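Uncharacterized conserved protein YndB, AHSA1/START domain (Micromonospora chersina, PDB 6V04) is of unknown function but is encoded in the dynemicin biosynthetic locus and, as a START/Bet v1-like protein, probably acts on or binds a hydrophobic intermediate of that pathway. Local coordinates at residues E26-E29 / A30-D33; R35-A38 / Q39-H43; A120-K123 / A124-D128. All blocks are in the same frame, centred on the assembly; numbering follows the deposited sequence. Where two conformers were deposited one is given.

Contact 1 (E26-E29 / A30-D33); sequences EVWE and AVTD
Thr-32 OG1 donates its hydrogen to the carbonyl O of Trp-28, 2.7 Å away and tilted 35° from the carbonyl plane. With OG1 set between its own backbone N and carbonyl carbon (chi1 56°), the hydroxyl folds back onto the preceding turn of helix 24-32. One residue on, Glu-29 O accepts two N-H groups: Asp-33 N at 2.9 Å, close to straight, and Thr-32 N from above the carbonyl plane at 3.2 Å. The carboxylates of Glu-29 and Asp-33 do not touch; a water donates to both, 2.7 Å from Glu-29 OE1 and 2.9 Å from Asp-33 OD2. Asp-33 OD1 instead N-caps the next helix through the backbone N of Arg-35. The same threonine rotation lays Thr-32 CG2 over one face of the Trp-28 indole in a CH-pi contact, 3.6 Å from Trp-28 CE2. Val-31 CG2 approaches that ring obliquely, with 4.3 Å to Trp-28 CE3, and Leu-96 and Leu-77 of the sheet pack on the indole as well. Thr-32 thus satisfies a carbonyl and covers an aromatic face at once, while the bridging water probably eases the repulsion between two like charges where the helix gives way to its successor.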
ATOM      1  N   GLU A  26       3.152  25.385  13.239  1.00 43.78           N
ATOM      2  CA  GLU A  26       2.435  25.228  11.976  1.00 40.47           C
ATOM      3  C   GLU A  26       2.596  23.817  11.425  1.00 34.25           C
ATOM      4  O   GLU A  26       1.621  23.201  10.973  1.00 36.66           O
ATOM      5  CB  GLU A  26       2.934  26.261  10.967  1.00 41.95           C
ATOM      6  CG  GLU A  26       2.222  26.206   9.626  1.00 47.03           C
ATOM      7  CD  GLU A  26       2.724  27.244   8.639  1.00 72.38           C
ATOM      8  OE1 GLU A  26       2.340  27.167   7.447  1.00 59.77           O
ATOM      9  OE2 GLU A  26       3.495  28.136   9.057  1.00 60.86           O
ATOM     10  N   VAL A  27       3.818  23.278  11.469  1.00 34.56           N
ATOM     11  CA  VAL A  27       4.037  21.923  10.982  1.00 31.79           C
ATOM     12  C   VAL A  27       3.238  20.931  11.811  1.00 32.08           C
ATOM     13  O   VAL A  27       2.656  19.982  11.277  1.00 31.71           O
ATOM     14  CB  VAL A  27       5.538  21.576  10.992  1.00 31.81           C
ATOM     15  CG1 VAL A  27       5.758  20.152  10.487  1.00 35.86           C
ATOM     16  CG2 VAL A  27       6.334  22.582  10.168  1.00 36.12           C
ATOM     17  N   TRP A  28       3.219  21.116  13.134  1.00 32.26           N
ATOM     18  CA  TRP A  28       2.472  20.206  13.997  1.00 29.30           C
ATOM     19  C   TRP A  28       0.995  20.167  13.617  1.00 31.21           C
ATOM     20  O   TRP A  28       0.390  19.089  13.559  1.00 29.53           O
ATOM     21  CB  TRP A  28       2.626  20.615  15.458  1.00 37.27           C
ATOM     22  CG  TRP A  28       1.872  19.704  16.360  1.00 32.12           C
ATOM     23  CD1 TRP A  28       0.728  19.984  17.041  1.00 37.10           C
ATOM     24  CD2 TRP A  28       2.200  18.344  16.665  1.00 31.61           C
ATOM     25  NE1 TRP A  28       0.322  18.883  17.759  1.00 39.88           N
ATOM     26  CE2 TRP A  28       1.208  17.863  17.545  1.00 34.58           C
ATOM     27  CE3 TRP A  28       3.243  17.490  16.291  1.00 33.87           C
ATOM     28  CZ2 TRP A  28       1.233  16.568  18.061  1.00 34.54           C
ATOM     29  CZ3 TRP A  28       3.258  16.199  16.801  1.00 30.96           C
ATOM     30  CH2 TRP A  28       2.260  15.755  17.677  1.00 29.68           C
ATOM     31  N   GLU A  29       0.382  21.335  13.407  1.00 32.82           N
ATOM     32  CA  GLU A  29      -1.011  21.358  12.965  1.00 33.20           C
ATOM     33  C   GLU A  29      -1.170  20.634  11.638  1.00 30.42           C
ATOM     34  O   GLU A  29      -2.118  19.864  11.453  1.00 31.53           O
ATOM     35  CB  GLU A  29      -1.514  22.798  12.853  1.00 39.95           C
ATOM     36  CG  GLU A  29      -1.694  23.489  14.188  1.00 40.85           C
ATOM     37  CD  GLU A  29      -2.614  22.724  15.123  1.00 51.83           C
ATOM     38  OE1 GLU A  29      -3.733  22.360  14.699  1.00 50.92           O
ATOM     39  OE2 GLU A  29      -2.206  22.475  16.279  1.00 56.61           O
ATOM     40  N   ALA A  30      -0.228  20.840  10.714  1.00 33.99           N
ATOM     41  CA  ALA A  30      -0.360  20.256   9.383  1.00 31.76           C
ATOM     42  C   ALA A  30      -0.264  18.738   9.408  1.00 28.59           C
ATOM     43  O   ALA A  30      -0.800  18.078   8.510  1.00 30.96           O
ATOM     44  CB  ALA A  30       0.701  20.838   8.447  1.00 37.77           C
ATOM     45  N   VAL A  31       0.420  18.156  10.400  1.00 27.30           N
ATOM     46  CA  VAL A  31       0.539  16.702  10.469  1.00 25.17           C
ATOM     47  C   VAL A  31      -0.419  16.065  11.470  1.00 26.29           C
ATOM     48  O   VAL A  31      -0.395  14.836  11.617  1.00 27.90           O
ATOM     49  CB  VAL A  31       1.989  16.260  10.774  1.00 26.77           C
ATOM     50  CG1 VAL A  31       2.943  16.872   9.781  1.00 29.47           C
ATOM     51  CG2 VAL A  31       2.394  16.600  12.210  1.00 29.57           C
ATOM     52  N   THR A  32      -1.298  16.847  12.137  1.00 28.33           N
ATOM     53  CA  THR A  32      -2.265  16.291  13.090  1.00 29.23           C
ATOM     54  C   THR A  32      -3.718  16.658  12.812  1.00 32.10           C
ATOM     55  O   THR A  32      -4.597  15.817  13.020  1.00 32.16           O
ATOM     56  CB  THR A  32      -1.933  16.720  14.530  1.00 31.56           C
ATOM     57  OG1 THR A  32      -1.869  18.154  14.627  1.00 34.33           O
ATOM     58  CG2 THR A  32      -0.625  16.084  14.984  1.00 30.61           C
ATOM     59  N   ASP A  33      -4.003  17.893  12.409  1.00 31.56           N
ATOM     60  CA  ASP A  33      -5.385  18.294  12.138  1.00 34.96           C
ATOM     61  C   ASP A  33      -5.891  17.504  10.937  1.00 32.67           C
ATOM     62  O   ASP A  33      -5.318  17.629   9.852  1.00 30.52           O
ATOM     63  CB  ASP A  33      -5.450  19.795  11.868  1.00 31.31           C
ATOM     64  CG  ASP A  33      -6.874  20.305  11.654  1.00 35.08           C
ATOM     65  OD1 ASP A  33      -7.757  19.502  11.306  1.00 40.31           O
ATOM     66  OD2 ASP A  33      -7.100  21.524  11.832  1.00 42.27           O
TER
HETATM   67  O   HOH W   1      -5.033  23.412  12.536  1.00 42.94           O

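Contact 2 (R35-A38 / Q39-H43); sequences RRVA and QWFGH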
ATOM      1  N   ARG A  35      -8.244  17.861   8.839  1.00 32.63           N
ATOM      2  CA  ARG A  35      -8.540  18.676   7.663  1.00 31.45           C
ATOM      3  C   ARG A  35      -7.262  19.040   6.919  1.00 34.91           C
ATOM      4  O   ARG A  35      -7.242  19.077   5.683  1.00 38.26           O
ATOM      5  CB  ARG A  35      -9.303  19.946   8.055  1.00 38.60           C
ATOM      6  CG  ARG A  35      -9.883  20.673   6.842  1.00 64.66           C
ATOM      7  CD  ARG A  35     -10.356  22.087   7.161  1.00 78.32           C
ATOM      8  NE  ARG A  35      -9.258  22.968   7.551  1.00 88.11           N
ATOM      9  CZ  ARG A  35      -8.389  23.512   6.703  1.00 91.81           C
ATOM     10  NH1 ARG A  35      -8.472  23.263   5.401  1.00 92.86           N
ATOM     11  NH2 ARG A  35      -7.427  24.303   7.159  1.00 93.34           N
ATOM     12  N   ARG A  36      -6.187  19.329   7.657  0.60 28.99           N
ATOM     13  CA  ARG A  36      -4.912  19.638   7.024  0.60 31.03           C
ATOM     14  C   ARG A  36      -4.231  18.378   6.505  0.60 29.02           C
ATOM     15  O   ARG A  36      -3.680  18.378   5.400  0.60 27.12           O
ATOM     16  CB  ARG A  36      -3.996  20.368   8.014  0.60 27.87           C
ATOM     17  CG  ARG A  36      -4.534  21.733   8.447  0.60 32.58           C
ATOM     18  CD  ARG A  36      -3.474  22.549   9.176  0.60 37.26           C
ATOM     19  NE  ARG A  36      -3.990  23.827   9.667  0.60 37.78           N
ATOM     20  CZ  ARG A  36      -3.990  24.962   8.971  0.60 42.65           C
ATOM     21  NH1 ARG A  36      -3.495  24.999   7.738  0.60 38.61           N
ATOM     22  NH2 ARG A  36      -4.490  26.067   9.508  0.60 43.57           N
ATOM     23  N   VAL A  37      -4.251  17.296   7.291  1.00 26.64           N
ATOM     24  CA  VAL A  37      -3.631  16.047   6.857  1.00 25.82           C
ATOM     25  C   VAL A  37      -4.214  15.586   5.528  1.00 26.25           C
ATOM     26  O   VAL A  37      -3.502  15.022   4.684  1.00 25.24           O
ATOM     27  CB  VAL A  37      -3.784  14.969   7.955  1.00 26.83           C
ATOM     28  CG1 VAL A  37      -3.296  13.599   7.480  1.00 25.18           C
ATOM     29  CG2 VAL A  37      -3.027  15.384   9.209  1.00 27.52           C
ATOM     30  N   ALA A  38      -5.512  15.819   5.320  1.00 27.11           N
ATOM     31  CA  ALA A  38      -6.163  15.431   4.074  1.00 26.40           C
ATOM     32  C   ALA A  38      -5.723  16.274   2.888  1.00 28.22           C
ATOM     33  O   ALA A  38      -6.048  15.924   1.749  1.00 29.69           O
ATOM     34  CB  ALA A  38      -7.676  15.512   4.255  1.00 28.87           C
ATOM     35  N   GLN A  39      -5.005  17.374   3.113  1.00 26.69           N
ATOM     36  CA  GLN A  39      -4.552  18.194   1.998  1.00 26.46           C
ATOM     37  C   GLN A  39      -3.250  17.702   1.388  1.00 25.91           C
ATOM     38  O   GLN A  39      -2.918  18.113   0.274  1.00 28.46           O
ATOM     39  CB  GLN A  39      -4.385  19.651   2.435  1.00 31.51           C
ATOM     40  CG  GLN A  39      -5.624  20.251   3.080  1.00 34.74           C
ATOM     41  CD  GLN A  39      -6.834  20.161   2.198  1.00 49.09           C
ATOM     42  OE1 GLN A  39      -7.884  19.660   2.607  1.00 57.05           O
ATOM     43  NE2 GLN A  39      -6.702  20.650   0.976  1.00 36.20           N
ATOM     44  N   TRP A  40      -2.484  16.844   2.093  1.00 25.77           N
ATOM     45  CA  TRP A  40      -1.213  16.361   1.564  1.00 24.83           C
ATOM     46  C   TRP A  40      -0.983  14.869   1.744  1.00 25.10           C
ATOM     47  O   TRP A  40      -0.234  14.290   0.948  1.00 25.32           O
ATOM     48  CB  TRP A  40      -0.039  17.134   2.214  1.00 27.04           C
ATOM     49  CG  TRP A  40       0.082  16.898   3.692  1.00 26.86           C
ATOM     50  CD1 TRP A  40      -0.595  17.553   4.682  1.00 31.29           C
ATOM     51  CD2 TRP A  40       0.906  15.924   4.345  1.00 29.30           C
ATOM     52  NE1 TRP A  40      -0.238  17.048   5.909  1.00 29.91           N
ATOM     53  CE2 TRP A  40       0.674  16.042   5.729  1.00 27.10           C
ATOM     54  CE3 TRP A  40       1.814  14.964   3.895  1.00 24.90           C
ATOM     55  CZ2 TRP A  40       1.337  15.238   6.669  1.00 25.91           C
ATOM     56  CZ3 TRP A  40       2.469  14.163   4.841  1.00 26.12           C
ATOM     57  CH2 TRP A  40       2.203  14.297   6.197  1.00 26.02           C
ATOM     58  N   PHE A  41      -1.585  14.221   2.745  1.00 24.82           N
ATOM     59  CA  PHE A  41      -1.283  12.835   3.087  1.00 23.62           C
ATOM     60  C   PHE A  41      -2.441  11.908   2.738  1.00 25.12           C
ATOM     61  O   PHE A  41      -2.314  11.071   1.841  1.00 25.73           O
ATOM     62  CB  PHE A  41      -0.932  12.749   4.577  1.00 23.33           C
ATOM     63  CG  PHE A  41      -0.508  11.372   5.037  1.00 24.79           C
ATOM     64  CD1 PHE A  41       0.578  10.746   4.468  1.00 26.95           C
ATOM     65  CD2 PHE A  41      -1.175  10.739   6.080  1.00 25.29           C
ATOM     66  CE1 PHE A  41       0.983   9.482   4.912  1.00 28.37           C
ATOM     67  CE2 PHE A  41      -0.775   9.484   6.526  1.00 26.70           C
ATOM     68  CZ  PHE A  41       0.288   8.856   5.929  1.00 26.56           C
ATOM     69  N   GLY A  42      -3.553  12.012   3.447  1.00 24.31           N
ATOM     70  CA  GLY A  42      -4.665  11.100   3.260  1.00 26.08           C
ATOM     71  C   GLY A  42      -5.758  11.461   4.233  1.00 25.18           C
ATOM     72  O   GLY A  42      -5.632  12.398   5.026  1.00 26.36           O
ATOM     73  N   HIS A  43      -6.840  10.697   4.171  1.00 23.60           N
ATOM     74  CA  HIS A  43      -8.021  10.958   4.977  1.00 23.16           C
ATOM     75  C   HIS A  43      -7.990  10.112   6.245  1.00 25.68           C
ATOM     76  O   HIS A  43      -8.069   8.882   6.173  1.00 24.08           O
ATOM     77  CB  HIS A  43      -9.290  10.660   4.182  1.00 24.87           C
ATOM     78  CG  HIS A  43     -10.535  10.771   4.998  1.00 30.47           C
ATOM     79  ND1 HIS A  43     -11.167  11.973   5.225  1.00 39.06           N
ATOM     80  CD2 HIS A  43     -11.236   9.839   5.685  1.00 35.12           C
ATOM     81  CE1 HIS A  43     -12.216  11.775   6.003  1.00 41.89           C
ATOM     82  NE2 HIS A  43     -12.282  10.489   6.296  1.00 35.93           N
TER
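Val-37 O is gripped by two backbone donors, Phe-41 N at 2.8 Å, nearly in line with the C=O bond, and Gly-42 N at 3.3 Å from above the carbonyl plane; Trp-40 N adds a weak third bond. A shorter turn precedes it, in which Gln-39 N reaches Arg-36 O over 2.8 Å, again from above the carbonyl plane. Gly-42 leaves helical geometry in an almost fully extended conformation (phi 179°), and its own O turns back to the CA of Ala-38, a CA-H...O contact of 3.2 Å. In this way helix 34-40, the second of two short consecutive helices between the first two strands of a Bet v1-like fold, runs out into strand 43-44. Trp-40 CG sits between its backbone N and carbonyl carbon (chi1 65°), which swings the indole back beneath the preceding turn: CD1 comes within 3.3 Å of Arg-36 O, Val-37 O lies over one ring face, and NE1 is hydrogen-bonded to Ala-30 O of the helix before. In Phe-41, CG anti to the backbone N (chi1 -176°) sets the ring alongside Val-37, whose CG1 meets the ring edge at CD2, 3.8 Å off. Phe-41 also meets the rings of Phe-129 and Trp-94 edge-to-face. The Trp-40 side chain packs in turn on Leu-133 of the long helix 116-139.

Contact 3 (A120-K123 / A124-D128); sequences AQLK and AGWLD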
ATOM      1  N   ALA A 120      13.674   0.041  -0.671  1.00 36.24           N
ATOM      2  CA  ALA A 120      13.822   1.152  -1.604  1.00 37.04           C
ATOM      3  C   ALA A 120      12.472   1.770  -1.946  1.00 35.50           C
ATOM      4  O   ALA A 120      12.326   2.999  -1.979  1.00 36.67           O
ATOM      5  CB  ALA A 120      14.525   0.677  -2.873  1.00 45.35           C
ATOM      6  N   GLN A 121      11.473   0.930  -2.217  1.00 36.86           N
ATOM      7  CA  GLN A 121      10.136   1.446  -2.501  1.00 34.82           C
ATOM      8  C   GLN A 121       9.595   2.256  -1.330  1.00 30.59           C
ATOM      9  O   GLN A 121       8.937   3.288  -1.523  1.00 31.36           O
ATOM     10  CB  GLN A 121       9.184   0.291  -2.815  1.00 39.22           C
ATOM     11  CG  GLN A 121       9.312  -0.299  -4.207  1.00 71.35           C
ATOM     12  CD  GLN A 121       8.517  -1.585  -4.356  1.00 87.01           C
ATOM     13  OE1 GLN A 121       7.336  -1.562  -4.707  1.00 89.15           O
ATOM     14  NE2 GLN A 121       9.161  -2.714  -4.079  1.00 89.89           N
ATOM     15  N   LEU A 122       9.844   1.788  -0.110  1.00 30.48           N
ATOM     16  CA  LEU A 122       9.315   2.466   1.065  1.00 29.72           C
ATOM     17  C   LEU A 122      10.016   3.799   1.294  1.00 28.75           C
ATOM     18  O   LEU A 122       9.373   4.787   1.666  1.00 29.91           O
ATOM     19  CB  LEU A 122       9.449   1.549   2.281  1.00 30.25           C
ATOM     20  CG  LEU A 122       8.639   1.920   3.512  1.00 36.14           C
ATOM     21  CD1 LEU A 122       7.168   2.137   3.172  1.00 41.00           C
ATOM     22  CD2 LEU A 122       8.783   0.819   4.541  1.00 39.98           C
ATOM     23  N   LYS A 123      11.330   3.855   1.078  1.00 30.14           N
ATOM     24  CA  LYS A 123      12.016   5.138   1.166  1.00 30.89           C
ATOM     25  C   LYS A 123      11.458   6.121   0.146  1.00 34.09           C
ATOM     26  O   LYS A 123      11.179   7.280   0.477  1.00 30.31           O
ATOM     27  CB  LYS A 123      13.517   4.955   0.964  1.00 35.17           C
ATOM     28  CG  LYS A 123      14.318   6.196   1.312  1.00 48.41           C
ATOM     29  CD  LYS A 123      15.812   5.959   1.138  1.00 63.56           C
ATOM     30  CE  LYS A 123      16.623   7.173   1.557  1.00 78.60           C
ATOM     31  NZ  LYS A 123      16.511   7.448   3.020  1.00 84.78           N
ATOM     32  N   ALA A 124      11.256   5.665  -1.093  1.00 29.00           N
ATOM     33  CA  ALA A 124      10.693   6.538  -2.115  1.00 30.09           C
ATOM     34  C   ALA A 124       9.296   6.998  -1.728  1.00 27.70           C
ATOM     35  O   ALA A 124       8.935   8.163  -1.947  1.00 29.71           O
ATOM     36  CB  ALA A 124      10.664   5.816  -3.462  1.00 31.77           C
ATOM     37  N   GLY A 125       8.504   6.095  -1.140  1.00 26.88           N
ATOM     38  CA  GLY A 125       7.161   6.454  -0.712  1.00 27.25           C
ATOM     39  C   GLY A 125       7.150   7.537   0.343  1.00 25.72           C
ATOM     40  O   GLY A 125       6.367   8.487   0.270  1.00 27.34           O
ATOM     41  N   TRP A 126       8.030   7.415   1.340  1.00 25.35           N
ATOM     42  CA  TRP A 126       8.094   8.443   2.375  1.00 24.90           C
ATOM     43  C   TRP A 126       8.684   9.746   1.851  1.00 26.89           C
ATOM     44  O   TRP A 126       8.287  10.824   2.310  1.00 28.64           O
ATOM     45  CB  TRP A 126       8.903   7.932   3.572  1.00 27.09           C
ATOM     46  CG  TRP A 126       8.092   7.072   4.503  1.00 23.91           C
ATOM     47  CD1 TRP A 126       8.293   5.758   4.800  1.00 27.67           C
ATOM     48  CD2 TRP A 126       6.949   7.480   5.254  1.00 27.50           C
ATOM     49  NE1 TRP A 126       7.345   5.321   5.684  1.00 28.11           N
ATOM     50  CE2 TRP A 126       6.505   6.360   5.981  1.00 27.06           C
ATOM     51  CE3 TRP A 126       6.258   8.680   5.378  1.00 28.31           C
ATOM     52  CZ2 TRP A 126       5.402   6.413   6.819  1.00 25.77           C
ATOM     53  CZ3 TRP A 126       5.166   8.728   6.216  1.00 30.07           C
ATOM     54  CH2 TRP A 126       4.751   7.600   6.925  1.00 30.10           C
ATOM     55  N   LEU A 127       9.609   9.684   0.887  1.00 27.17           N
ATOM     56  CA  LEU A 127      10.113  10.919   0.296  1.00 28.78           C
ATOM     57  C   LEU A 127       9.008  11.643  -0.460  1.00 28.24           C
ATOM     58  O   LEU A 127       8.954  12.879  -0.467  1.00 30.20           O
ATOM     59  CB  LEU A 127      11.291  10.626  -0.633  1.00 29.58           C
ATOM     60  CG  LEU A 127      12.623  10.327   0.062  1.00 42.52           C
ATOM     61  CD1 LEU A 127      13.660   9.917  -0.972  1.00 55.14           C
ATOM     62  CD2 LEU A 127      13.101  11.539   0.842  1.00 47.94           C
ATOM     63  N   ASP A 128       8.125  10.884  -1.116  1.00 27.61           N
ATOM     64  CA  ASP A 128       6.964  11.465  -1.781  1.00 27.76           C
ATOM     65  C   ASP A 128       6.050  12.150  -0.771  1.00 26.93           C
ATOM     66  O   ASP A 128       5.630  13.295  -0.967  1.00 27.40           O
ATOM     67  CB  ASP A 128       6.252  10.349  -2.555  1.00 27.82           C
ATOM     68  CG  ASP A 128       4.918  10.768  -3.124  1.00 27.88           C
ATOM     69  OD1 ASP A 128       3.944  10.838  -2.355  1.00 28.94           O
ATOM     70  OD2 ASP A 128       4.851  10.996  -4.348  1.00 30.51           O
TER
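Leu-122 and Trp-126 lie side by side one turn apart, pointing the same way, and form the closely packed side of this helical stretch. Leu-122 CG stands 4.1 Å from Trp-126 CD1, and the leucine CD1 is equally near NE1 of the indole. Beneath them Trp-126 N donates to Leu-122 O at 3.0 Å, an oxygen that the ring's own CD1 also approaches obliquely, at 3.5 Å. With CG anti to the carbonyl carbon (chi1 -82°), the indole leans back over the preceding turn, setting its CD1-NE1 side beside Leu-122, while the ring projects off the helix; NE1 is hydrogen-bonded to the carboxylate of Asp-109 on strand 103-110. Trp-94 meets the ring with its plane at about 90°, and Val-16 and Val-107 pack on it too. This is the long helix 116-139 lying against an antiparallel sheet, the arrangement of the Bet v1-like fold. An alanine in place of Trp-126 is likely to open a gap between helix and sheet and leave Asp-109 without its indole N-H partner. The looser part faces solvent at Ala-120, Gln-121 and Ala-124, which are held mainly through the backbone, with Ala-124 N bonded to Ala-120 O at 3.0 Å and Gly-125 N to Gln-121 O at 2.9 Å. Lys-123 extends through three anti torsions and bends only at its last, its CG no nearer than 4.4 Å to Leu-127 CD1; Leu-127 leans more on the lysine's backbone, CG lying 3.4 Å from Lys-123 O. Though exposed, both side chains brush Val-16 of strand 14-20.

How the contacts relate
Contacts 1 and 2 sit on two consecutive short helices, their centres 10 Å apart, and touch directly: Ala-30 O and Trp-40 NE1 are 2.9 Å apart, and Val-37 CG2 packs 3.5 Å from Val-31 C. Contact 3, on the long helix 116-139, touches neither, its nearest atoms lying about 4 Å from contact 2 and about 9 Å from contact 1. Leu-133 of that helix packs on both short helices, and Trp-94 of the sheet meets Val-31, Phe-41 and Trp-126 alike. In contact 3 the Gln-121 side chain is about 10 Å from that of Gln-149, seen to bind magnesium although it holds none here, and the Ala-124 side chain about 12 Å from a bound magnesium ion.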